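Local coordinates for protein glutamine synthetase (Streptomyces coelicolor, PDB 4BAX) that belongs to the glutamine synthetase family, joining a beta-Grasp domain to a catalytic domain of the GCS clan in an assembly of ten subunits, at residues S297-W302 and E313-N318. Sequence-based numbering, arbitrary orientation.
Sequences SVRIPW and EDRRPN
Two short antiparallel strands, 298-300 and 312-314, pair through R299-E313 and V298-D314 in the catalytic domain's mixed sheet, a brief ladder reinforced by charge. R299 and E313 form the hydrogen-bonded pair, with R299 N giving to E313 O (2.7 Å) and E313 N to R299 O (2.9 Å). R315 N adds one more backbone hydrogen bond, to S297 O (2.9 Å). On the face carrying R299 and E313, the arginine chain bends at chi3 (80°), bringing NE to E313 OE1 (2.9 Å) in a salt bridge whose hydrogen bond is weak, guanidinium and carboxylate planes only 11° apart. E313 OE1 also accepts from R315 NH1 (2.7 Å), which comes from above the carboxylate plane. NH1 also lies over one face of the R299 guanidinium; the carboxylate both arginines share probably offsets their like charges. V298 and D314, the non-hydrogen-bonded pair, occupy the other face, V298 CG2 against D314 CA (3.9 Å). R316 grips D314 side-on, NE to OD1 and NH2 to OD2, and OD2 is also hydrogen-bonded to Y267 OH. R316 CD rests on S297 CB (3.7 Å). R316 N closes an Asx turn on D314 OD1. Flanked by strands 231-236 and 289-291, this is an antiparallel strand pair within a mixed beta-sheet, with an Asx turn where strand 312-314 ends.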
loop_
_atom_site.group_PDB
_atom_site.type_symbol
_atom_site.label_atom_id
_atom_site.label_comp_id
_atom_site.label_asym_id
_atom_site.label_seq_id
_atom_site.Cartn_x
_atom_site.Cartn_y
_atom_site.Cartn_z
ATOM N N SER A 297 30.932 -40.664 2.982
ATOM C CA SER A 297 31.734 -39.438 3.071
ATOM C C SER A 297 32.402 -39.147 1.700
ATOM O O SER A 297 32.418 -38.011 1.192
ATOM C CB SER A 297 32.820 -39.588 4.152
ATOM O OG SER A 297 32.271 -39.710 5.455
ATOM N N VAL A 298 32.922 -40.205 1.096
ATOM C CA VAL A 298 33.533 -40.116 -0.210
ATOM C C VAL A 298 32.880 -41.125 -1.152
ATOM O O VAL A 298 32.715 -42.301 -0.816
ATOM C CB VAL A 298 35.044 -40.389 -0.119
ATOM C CG1 VAL A 298 35.621 -40.800 -1.465
ATOM C CG2 VAL A 298 35.746 -39.191 0.463
ATOM N N ARG A 299 32.526 -40.667 -2.345
ATOM C CA ARG A 299 31.908 -41.561 -3.304
ATOM C C ARG A 299 32.840 -41.887 -4.487
ATOM O O ARG A 299 33.553 -41.012 -5.001
ATOM C CB ARG A 299 30.589 -40.972 -3.819
ATOM C CG ARG A 299 30.015 -41.754 -4.994
ATOM C CD ARG A 299 28.659 -41.267 -5.433
ATOM N NE ARG A 299 28.753 -40.083 -6.276
ATOM C CZ ARG A 299 27.801 -39.708 -7.128
ATOM N NH1 ARG A 299 26.701 -40.447 -7.257
ATOM N NH2 ARG A 299 27.950 -38.609 -7.865
ATOM N N ILE A 300 32.833 -43.159 -4.881
ATOM C CA ILE A 300 33.448 -43.606 -6.125
ATOM C C ILE A 300 32.362 -43.815 -7.162
ATOM O O ILE A 300 31.579 -44.768 -7.070
ATOM C CB ILE A 300 34.198 -44.944 -5.940
ATOM C CG1 ILE A 300 35.389 -44.765 -4.992
ATOM C CG2 ILE A 300 34.647 -45.498 -7.289
ATOM C CD1 ILE A 300 35.751 -46.011 -4.241
ATOM N N PRO A 301 32.362 -42.969 -8.200
ATOM C CA PRO A 301 31.322 -43.012 -9.228
ATOM C C PRO A 301 31.332 -44.359 -9.935
ATOM O O PRO A 301 32.379 -45.006 -10.028
ATOM C CB PRO A 301 31.737 -41.892 -10.190
ATOM C CG PRO A 301 32.606 -40.991 -9.381
ATOM C CD PRO A 301 33.356 -41.917 -8.472
ATOM N N TRP A 302 30.172 -44.787 -10.402
ATOM C CA TRP A 302 30.039 -46.103 -11.011
ATOM C C TRP A 302 30.922 -46.233 -12.278
ATOM O O TRP A 302 31.427 -47.323 -12.565
ATOM C CB TRP A 302 28.565 -46.423 -11.308
ATOM C CG TRP A 302 27.937 -45.526 -12.322
ATOM C CD1 TRP A 302 27.315 -44.328 -12.088
ATOM C CD2 TRP A 302 27.835 -45.763 -13.734
ATOM N NE1 TRP A 302 26.858 -43.793 -13.271
ATOM C CE2 TRP A 302 27.157 -44.654 -14.296
ATOM C CE3 TRP A 302 28.257 -46.797 -14.581
ATOM C CZ2 TRP A 302 26.893 -44.554 -15.666
ATOM C CZ3 TRP A 302 27.989 -46.698 -15.943
ATOM C CH2 TRP A 302 27.311 -45.584 -16.471
ATOM N N GLU A 313 35.123 -38.620 -5.352
ATOM C CA GLU A 313 34.326 -37.460 -5.008
ATOM C C GLU A 313 34.206 -37.368 -3.500
ATOM O O GLU A 313 33.686 -38.271 -2.845
ATOM C CB GLU A 313 32.940 -37.580 -5.643
ATOM C CG GLU A 313 31.953 -36.528 -5.161
ATOM C CD GLU A 313 30.536 -36.796 -5.652
ATOM O OE1 GLU A 313 29.858 -37.674 -5.066
ATOM O OE2 GLU A 313 30.091 -36.108 -6.601
ATOM N N ASP A 314 34.705 -36.266 -2.956
ATOM C CA ASP A 314 34.574 -35.998 -1.540
ATOM C C ASP A 314 33.322 -35.167 -1.316
ATOM O O ASP A 314 33.261 -34.002 -1.741
ATOM C CB ASP A 314 35.808 -35.246 -1.035
ATOM C CG ASP A 314 35.873 -35.179 0.488
ATOM O OD1 ASP A 314 34.821 -35.381 1.131
ATOM O OD2 ASP A 314 36.966 -34.914 1.053
ATOM N N ARG A 315 32.330 -35.771 -0.654
ATOM C CA ARG A 315 31.028 -35.130 -0.475
ATOM C C ARG A 315 30.925 -34.323 0.837
ATOM O O ARG A 315 29.896 -33.698 1.099
ATOM C CB ARG A 315 29.919 -36.184 -0.544
ATOM C CG ARG A 315 29.966 -37.042 -1.809
ATOM C CD ARG A 315 28.945 -38.181 -1.768
ATOM N NE ARG A 315 27.582 -37.657 -1.714
ATOM C CZ ARG A 315 26.881 -37.260 -2.780
ATOM N NH1 ARG A 315 27.399 -37.362 -4.005
ATOM N NH2 ARG A 315 25.642 -36.787 -2.632
ATOM N N ARG A 316 31.972 -34.349 1.655
ATOM C CA ARG A 316 31.990 -33.629 2.941
ATOM C C ARG A 316 32.103 -32.074 2.934
ATOM O O ARG A 316 31.508 -31.436 3.799
ATOM C CB ARG A 316 33.065 -34.214 3.844
ATOM C CG ARG A 316 32.800 -35.649 4.246
ATOM C CD ARG A 316 33.984 -36.202 4.980
ATOM N NE ARG A 316 35.121 -36.276 4.066
ATOM C CZ ARG A 316 36.373 -36.490 4.459
ATOM N NH1 ARG A 316 36.635 -36.665 5.749
ATOM N NH2 ARG A 316 37.361 -36.543 3.564
ATOM N N PRO A 317 32.867 -31.465 2.008
ATOM C CA PRO A 317 33.053 -30.007 2.199
ATOM C C PRO A 317 31.773 -29.159 2.062
ATOM O O PRO A 317 30.901 -29.398 1.208
ATOM C CB PRO A 317 34.088 -29.627 1.121
ATOM C CG PRO A 317 34.743 -30.928 0.720
ATOM C CD PRO A 317 33.665 -31.981 0.874
ATOM N N ASN A 318 31.655 -28.176 2.954
ATOM C CA ASN A 318 30.538 -27.238 2.928
ATOM C C ASN A 318 30.657 -26.273 1.773
ATOM O O ASN A 318 31.750 -26.093 1.241
ATOM C CB ASN A 318 30.538 -26.414 4.197
ATOM C CG ASN A 318 29.901 -27.122 5.357
ATOM O OD1 ASN A 318 29.502 -28.305 5.269
ATOM N ND2 ASN A 318 29.785 -26.398 6.467
#